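Local structure of secreted protein (Streptomyces lividans TK24, 5LXZ) at residues 11-17 with 450-456; 20-26 with 58-62. The protein probably acts as a secreted copper-radical oxidase of the galactose oxidase family (AA5), and binds a second copper ion besides the one at its active site. The protein carries 1 engineered substitution. All blocks are in the same frame, centred on the assembly; numbering follows the deposited sequence. Where two conformers were deposited one is given.

Interaction 1 (11-17 with 450-456); sequences ANGKWEI and RVADPLV
Trp15 lays one face of its indole on Pro454 while its ring nitrogen reaches the backbone two residues earlier. Pro454 CA stands 3.5 Å from the centroid of the five-membered ring and 8° off the ring normal, which defines a CH-pi contact over the face. Pro454 CB carries the contact on toward the benzo half, 3.8 Å from Trp15 CZ2. Two torsions produce this placement: CG lies anti to the carbonyl carbon (chi1 -67°), and chi2 of 86° turns the indole roughly broadside to its stem. Trp15 NE1 can then donate to Ala452 O at 2.9 Å, approaching from well above the carbonyl plane, not along a lone pair.

Strand 14-18 is the outer strand of the blade formed with 496-500, 472-476 and 462-466, so the N-terminus completes the last blade, the Velcro closure of a Kelch beta-propeller. Segment 450-456 leaves the outer strand of the preceding blade and heads for 462-466; Trp15 therefore bridges the two blades, with Phe474 meeting its ring edge-to-face.

Farther along, Leu455 CG packs 3.8 Å from Trp15 CB, and Leu455 CD1 lies 3.9 Å from Ile17 CG1. Ile17 CD1 meets Val456 CG2 at 3.9 Å, these two side chains crossing at about a right angle. At the opposite end Asn12 O accepts from Ala452 N at 3.0 Å and also from the Tyr499 hydroxyl.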
loop_
_atom_site.group_PDB
_atom_site.type_symbol
_atom_site.label_atom_id
_atom_site.label_comp_id
_atom_site.label_asym_id
_atom_site.label_seq_id
_atom_site.Cartn_x
_atom_site.Cartn_y
_atom_site.Cartn_z
ATOM N N ALA A 11 -6.449 -25.106 -16.988
ATOM C CA ALA A 11 -7.554 -24.642 -16.178
ATOM C C ALA A 11 -7.067 -23.718 -15.033
ATOM O O ALA A 11 -7.787 -22.808 -14.643
ATOM C CB ALA A 11 -8.314 -25.804 -15.617
ATOM N N ASN A 12 -5.854 -23.951 -14.523
ATOM C CA ASN A 12 -5.454 -23.379 -13.221
ATOM C C ASN A 12 -4.179 -22.564 -13.238
ATOM O O ASN A 12 -3.852 -21.958 -12.229
ATOM C CB ASN A 12 -5.329 -24.499 -12.198
ATOM C CG ASN A 12 -6.643 -25.148 -11.935
ATOM O OD1 ASN A 12 -7.564 -24.505 -11.458
ATOM N ND2 ASN A 12 -6.776 -26.430 -12.300
ATOM N N GLY A 13 -3.459 -22.583 -14.343
ATOM C CA GLY A 13 -2.118 -22.030 -14.404
ATOM C C GLY A 13 -1.115 -22.782 -13.565
ATOM O O GLY A 13 -1.345 -23.928 -13.176
ATOM N N LYS A 14 0.007 -22.133 -13.275
ATOM C CA LYS A 14 1.131 -22.796 -12.603
ATOM C C LYS A 14 1.997 -21.772 -11.900
ATOM O O LYS A 14 2.237 -20.702 -12.469
ATOM C CB LYS A 14 2.003 -23.555 -13.618
ATOM C CG LYS A 14 3.190 -24.240 -12.946
ATOM C CD LYS A 14 3.906 -25.317 -13.758
ATOM C CE LYS A 14 5.260 -25.632 -13.121
ATOM N NZ LYS A 14 5.170 -26.202 -11.740
ATOM N N TRP A 15 2.446 -22.110 -10.710
ATOM C CA TRP A 15 3.373 -21.289 -9.928
ATOM C C TRP A 15 4.761 -21.871 -9.981
ATOM O O TRP A 15 4.921 -23.120 -9.995
ATOM C CB TRP A 15 2.933 -21.279 -8.463
ATOM C CG TRP A 15 1.641 -20.578 -8.206
ATOM C CD1 TRP A 15 0.388 -21.075 -8.291
ATOM C CD2 TRP A 15 1.502 -19.221 -7.821
ATOM N NE1 TRP A 15 -0.558 -20.116 -7.963
ATOM C CE2 TRP A 15 0.121 -18.953 -7.668
ATOM C CE3 TRP A 15 2.423 -18.208 -7.570
ATOM C CZ2 TRP A 15 -0.344 -17.697 -7.262
ATOM C CZ3 TRP A 15 1.955 -16.978 -7.138
ATOM C CH2 TRP A 15 0.598 -16.740 -6.993
ATOM N N GLU A 16 5.758 -21.011 -9.966
ATOM C CA GLU A 16 7.148 -21.455 -9.866
ATOM C C GLU A 16 7.882 -20.533 -8.918
ATOM O O GLU A 16 7.738 -19.320 -9.015
ATOM C CB GLU A 16 7.808 -21.399 -11.230
ATOM C CG GLU A 16 9.283 -21.827 -11.248
ATOM C CD GLU A 16 9.932 -21.843 -12.632
ATOM O OE1 GLU A 16 9.344 -21.324 -13.606
ATOM O OE2 GLU A 16 11.060 -22.376 -12.732
ATOM N N ILE A 17 8.669 -21.093 -8.027
ATOM C CA ILE A 17 9.594 -20.341 -7.199
ATOM C C ILE A 17 10.850 -20.015 -8.003
ATOM O O ILE A 17 11.438 -20.885 -8.651
ATOM C CB ILE A 17 9.957 -21.151 -5.936
ATOM C CG1 ILE A 17 8.709 -21.341 -5.065
ATOM C CG2 ILE A 17 11.075 -20.465 -5.156
ATOM C CD1 ILE A 17 8.820 -22.396 -3.977
ATOM N N ARG A 450 -11.487 -20.534 -8.506
ATOM C CA ARG A 450 -10.272 -21.004 -7.897
ATOM C C ARG A 450 -9.274 -21.485 -8.956
ATOM O O ARG A 450 -9.634 -22.166 -9.916
ATOM C CB ARG A 450 -10.621 -22.135 -6.952
ATOM C CG ARG A 450 -9.497 -22.541 -6.097
ATOM C CD ARG A 450 -9.418 -21.799 -4.788
ATOM N NE ARG A 450 -8.413 -22.551 -4.070
ATOM C CZ ARG A 450 -8.592 -23.425 -3.103
ATOM N NH1 ARG A 450 -9.787 -23.620 -2.551
ATOM N NH2 ARG A 450 -7.542 -24.063 -2.634
ATOM N N VAL A 451 -8.027 -21.099 -8.785
ATOM C CA VAL A 451 -6.939 -21.517 -9.664
ATOM C C VAL A 451 -5.845 -22.221 -8.843
ATOM O O VAL A 451 -6.097 -22.563 -7.709
ATOM C CB VAL A 451 -6.445 -20.377 -10.556
ATOM C CG1 VAL A 451 -7.535 -19.949 -11.536
ATOM C CG2 VAL A 451 -5.893 -19.175 -9.735
ATOM N N ALA A 452 -4.671 -22.429 -9.407
ATOM C CA ALA A 452 -3.618 -23.199 -8.715
ATOM C C ALA A 452 -3.217 -22.508 -7.425
ATOM O O ALA A 452 -3.150 -21.260 -7.376
ATOM C CB ALA A 452 -2.411 -23.331 -9.600
ATOM N N ASP A 453 -2.950 -23.291 -6.396
ATOM C CA ASP A 453 -2.480 -22.763 -5.102
ATOM C C ASP A 453 -1.080 -22.182 -5.237
ATOM O O ASP A 453 -0.182 -22.815 -5.791
ATOM C CB ASP A 453 -2.396 -23.835 -4.022
ATOM C CG ASP A 453 -3.703 -24.443 -3.665
ATOM O OD1 ASP A 453 -4.809 -23.987 -3.991
ATOM O OD2 ASP A 453 -3.592 -25.484 -2.970
ATOM N N PRO A 454 -0.844 -20.982 -4.685
ATOM C CA PRO A 454 0.530 -20.547 -4.568
ATOM C C PRO A 454 1.388 -21.486 -3.757
ATOM O O PRO A 454 0.871 -22.242 -2.918
ATOM C CB PRO A 454 0.431 -19.189 -3.828
ATOM C CG PRO A 454 -0.945 -19.071 -3.320
ATOM C CD PRO A 454 -1.811 -20.143 -3.945
ATOM N N LEU A 455 2.688 -21.432 -4.001
ATOM C CA LEU A 455 3.621 -22.301 -3.306
ATOM C C LEU A 455 4.138 -21.723 -2.022
ATOM O O LEU A 455 4.532 -22.454 -1.124
ATOM C CB LEU A 455 4.808 -22.622 -4.215
ATOM C CG LEU A 455 4.454 -23.253 -5.558
ATOM C CD1 LEU A 455 5.694 -23.491 -6.407
ATOM C CD2 LEU A 455 3.634 -24.534 -5.437
ATOM N N VAL A 456 4.200 -20.399 -1.958
ATOM C CA VAL A 456 4.778 -19.712 -0.831
ATOM C C VAL A 456 3.686 -18.852 -0.182
ATOM O O VAL A 456 2.984 -18.114 -0.881
ATOM C CB VAL A 456 5.917 -18.788 -1.315
ATOM C CG1 VAL A 456 6.506 -17.942 -0.184
ATOM C CG2 VAL A 456 7.012 -19.613 -1.960
#

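Interaction 2 (20-26 with 58-62)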
loop_
_atom_site.group_PDB
_atom_site.type_symbol
_atom_site.label_atom_id
_atom_site.label_comp_id
_atom_site.label_asym_id
_atom_site.label_seq_id
_atom_site.Cartn_x
_atom_site.Cartn_y
_atom_site.Cartn_z
ATOM N N PHE A 20 16.906 -16.289 -5.517
ATOM C CA PHE A 20 18.008 -15.567 -6.081
ATOM C C PHE A 20 19.300 -16.057 -5.456
ATOM O O PHE A 20 19.283 -16.614 -4.360
ATOM C CB PHE A 20 17.828 -14.072 -5.880
ATOM C CG PHE A 20 16.785 -13.481 -6.775
ATOM C CD1 PHE A 20 17.030 -13.332 -8.124
ATOM C CD2 PHE A 20 15.555 -13.100 -6.271
ATOM C CE1 PHE A 20 16.074 -12.790 -8.961
ATOM C CE2 PHE A 20 14.596 -12.558 -7.099
ATOM C CZ PHE A 20 14.857 -12.404 -8.448
ATOM N N PRO A 21 20.418 -15.869 -6.166
ATOM C CA PRO A 21 21.676 -16.230 -5.545
ATOM C C PRO A 21 21.788 -15.401 -4.292
ATOM O O PRO A 21 21.359 -14.232 -4.278
ATOM C CB PRO A 21 22.723 -15.824 -6.589
ATOM C CG PRO A 21 21.988 -15.818 -7.883
ATOM C CD PRO A 21 20.584 -15.415 -7.553
ATOM N N GLU A 22 22.336 -15.996 -3.250
ATOM C CA GLU A 22 22.324 -15.414 -1.910
ATOM C C GLU A 22 22.807 -13.968 -1.862
ATOM O O GLU A 22 22.237 -13.135 -1.135
ATOM C CB GLU A 22 23.137 -16.254 -0.893
ATOM C CG GLU A 22 22.371 -17.397 -0.236
ATOM C CD GLU A 22 23.085 -17.999 0.968
ATOM O OE1 GLU A 22 23.752 -17.235 1.712
ATOM O OE2 GLU A 22 22.965 -19.223 1.191
ATOM N N LYS A 23 23.826 -13.659 -2.653
ATOM C CA LYS A 23 24.356 -12.300 -2.711
ATOM C C LYS A 23 23.274 -11.248 -3.007
ATOM O O LYS A 23 23.395 -10.117 -2.548
ATOM C CB LYS A 23 25.434 -12.222 -3.805
ATOM C CG LYS A 23 25.922 -10.833 -4.166
ATOM C CD LYS A 23 27.247 -10.896 -4.912
ATOM C CE LYS A 23 27.115 -11.562 -6.261
ATOM N NZ LYS A 23 28.325 -11.226 -7.063
ATOM N N TYR A 24 22.251 -11.629 -3.773
ATOM C CA TYR A 24 21.227 -10.671 -4.230
ATOM C C TYR A 24 19.968 -10.746 -3.413
ATOM O O TYR A 24 19.026 -9.939 -3.657
ATOM C CB TYR A 24 20.880 -10.870 -5.696
ATOM C CG TYR A 24 22.042 -10.599 -6.587
ATOM C CD1 TYR A 24 22.491 -9.302 -6.788
ATOM C CD2 TYR A 24 22.726 -11.627 -7.202
ATOM C CE1 TYR A 24 23.585 -9.043 -7.599
ATOM C CE2 TYR A 24 23.812 -11.381 -8.026
ATOM C CZ TYR A 24 24.233 -10.091 -8.224
ATOM O OH TYR A 24 25.333 -9.834 -9.013
ATOM N N ARG A 25 19.890 -11.656 -2.458
ATOM C CA ARG A 25 18.651 -11.745 -1.668
ATOM C C ARG A 25 18.463 -10.496 -0.808
ATOM O O ARG A 25 19.409 -9.828 -0.417
ATOM C CB ARG A 25 18.623 -12.985 -0.815
ATOM C CG ARG A 25 18.536 -14.212 -1.672
ATOM C CD ARG A 25 18.508 -15.474 -0.842
ATOM N NE ARG A 25 18.817 -16.608 -1.712
ATOM C CZ ARG A 25 18.977 -17.870 -1.309
ATOM N NH1 ARG A 25 18.830 -18.196 -0.030
ATOM N NH2 ARG A 25 19.258 -18.810 -2.209
ATOM N N GLN A 26 17.203 -10.171 -0.536
ATOM C CA GLN A 26 16.854 -9.090 0.355
ATOM C C GLN A 26 15.436 -9.314 0.787
ATOM O O GLN A 26 14.764 -10.226 0.295
ATOM C CB GLN A 26 16.987 -7.727 -0.355
ATOM C CG GLN A 26 16.033 -7.632 -1.511
ATOM C CD GLN A 26 16.025 -6.273 -2.196
ATOM O OE1 GLN A 26 17.019 -5.524 -2.169
ATOM N NE2 GLN A 26 14.909 -5.954 -2.830
ATOM N N ASP A 58 18.794 -1.744 0.854
ATOM C CA ASP A 58 18.915 -2.530 -0.337
ATOM C C ASP A 58 17.775 -2.281 -1.350
ATOM O O ASP A 58 16.604 -2.145 -0.974
ATOM C CB ASP A 58 18.916 -4.026 0.046
ATOM C CG ASP A 58 20.276 -4.482 0.588
ATOM O OD1 ASP A 58 21.171 -4.794 -0.219
ATOM O OD2 ASP A 58 20.431 -4.526 1.801
ATOM N N THR A 59 18.156 -2.261 -2.605
ATOM C CA THR A 59 17.277 -2.247 -3.756
ATOM C C THR A 59 17.851 -3.183 -4.794
ATOM O O THR A 59 19.083 -3.306 -4.920
ATOM C CB THR A 59 17.191 -0.823 -4.355
ATOM O OG1 THR A 59 16.635 0.042 -3.374
ATOM C CG2 THR A 59 16.347 -0.768 -5.629
ATOM N N ARG A 60 16.967 -3.851 -5.543
ATOM C CA ARG A 60 17.334 -4.589 -6.734
ATOM C C ARG A 60 16.587 -4.139 -7.958
ATOM O O ARG A 60 15.478 -3.639 -7.863
ATOM C CB ARG A 60 17.098 -6.085 -6.553
ATOM C CG ARG A 60 17.677 -6.692 -5.281
ATOM C CD ARG A 60 19.185 -6.739 -5.304
ATOM N NE ARG A 60 19.643 -7.253 -4.010
ATOM C CZ ARG A 60 20.162 -6.560 -2.997
ATOM N NH1 ARG A 60 20.402 -5.264 -3.073
ATOM N NH2 ARG A 60 20.483 -7.189 -1.868
ATOM N N ILE A 61 17.185 -4.341 -9.124
ATOM C CA ILE A 61 16.489 -4.325 -10.409
ATOM C C ILE A 61 16.571 -5.708 -10.998
ATOM O O ILE A 61 17.682 -6.274 -11.133
ATOM C CB ILE A 61 17.118 -3.334 -11.365
ATOM C CG1 ILE A 61 16.832 -1.942 -10.872
ATOM C CG2 ILE A 61 16.604 -3.553 -12.809
ATOM C CD1 ILE A 61 17.493 -0.890 -11.693
ATOM N N TRP A 62 15.412 -6.272 -11.330
ATOM C CA TRP A 62 15.298 -7.609 -11.848
ATOM C C TRP A 62 14.776 -7.521 -13.261
ATOM O O TRP A 62 13.782 -6.836 -13.527
ATOM C CB TRP A 62 14.357 -8.414 -10.977
ATOM C CG TRP A 62 13.972 -9.756 -11.511
ATOM C CD1 TRP A 62 14.809 -10.776 -11.872
ATOM C CD2 TRP A 62 12.645 -10.239 -11.718
ATOM N NE1 TRP A 62 14.079 -11.868 -12.307
ATOM C CE2 TRP A 62 12.746 -11.569 -12.208
ATOM C CE3 TRP A 62 11.371 -9.666 -11.561
ATOM C CZ2 TRP A 62 11.617 -12.340 -12.545
ATOM C CZ3 TRP A 62 10.251 -10.428 -11.893
ATOM C CH2 TRP A 62 10.381 -11.747 -12.366
#
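Arg60 extends its guanidinium to the backbone carbonyls of Tyr24 and Arg25, fastening segment 20-26 to strand 58-62. In the Kelch propeller this strand is the third of the first blade, and 20-26 belongs to the connection that runs from the closing strand 14-18 to that blade's first strand, 30-33.

The donor count of Arg60 is complete. Its NE meets Tyr24 O at 2.8 Å, nearly straight (N-H...O 168°) and in the guanidinium plane. Its NH2 gives one hydrogen to Arg25 O at 3.2 Å, a more bent bond arriving from above the carbonyl plane, and the other to Asp58 OD1. NH1 divides likewise between Asp58 OD1 and Thr59 O, the latter at 3.0 Å. A bend at chi2 of Arg60 (-70°) swings the head back along its own strand, which brings Asp58 within reach. A leucine here would remove all five N-H groups and would probably leave the carbonyls of Tyr24 and Arg25, and Asp58 OD1, without these partners, freeing the linker to shift.

Asp58 OD2 accepts from Gln56 NE2; Gln26 NE2 donates to Thr28 OG1 and Met41 O. Gln26 OE1 sits over the guanidinium face, 3.4 Å from Arg60 CZ, a placement the positive charge would be expected to favour. In one of two modelled conformers of Phe20, its edge points at the Trp62 face with planes at 80°, Phe20 CE1 lying 3.8 Å from Trp62 CD1.

Asp58 OD1 accepts twice: it offers its anti lone pair to Arg60 NH1 at 3.0 Å, whereas Arg60 NH2 approaches the same oxygen from above the carboxylate plane.

The two contacts lie 24 Å apart, centre to centre, on consecutive pieces of chain: strand 14-18 of interaction 1 runs on into the 20-26 connection of interaction 2. Both are partly buried, each mixing buried residues with exposed ones. Interaction 1 joins neighbouring blades and covers more surface, 491 Å² against 318 Å², chiefly by apolar packing with two hydrogen bonds. Interaction 2 ties a linker to one blade through a charged side chain. Strand 496-500 borders both: it pairs with 14-18 through the backbone, and its Ile496 and Ile498 touch Phe20 and Trp62. Neither contact includes a copper ligand.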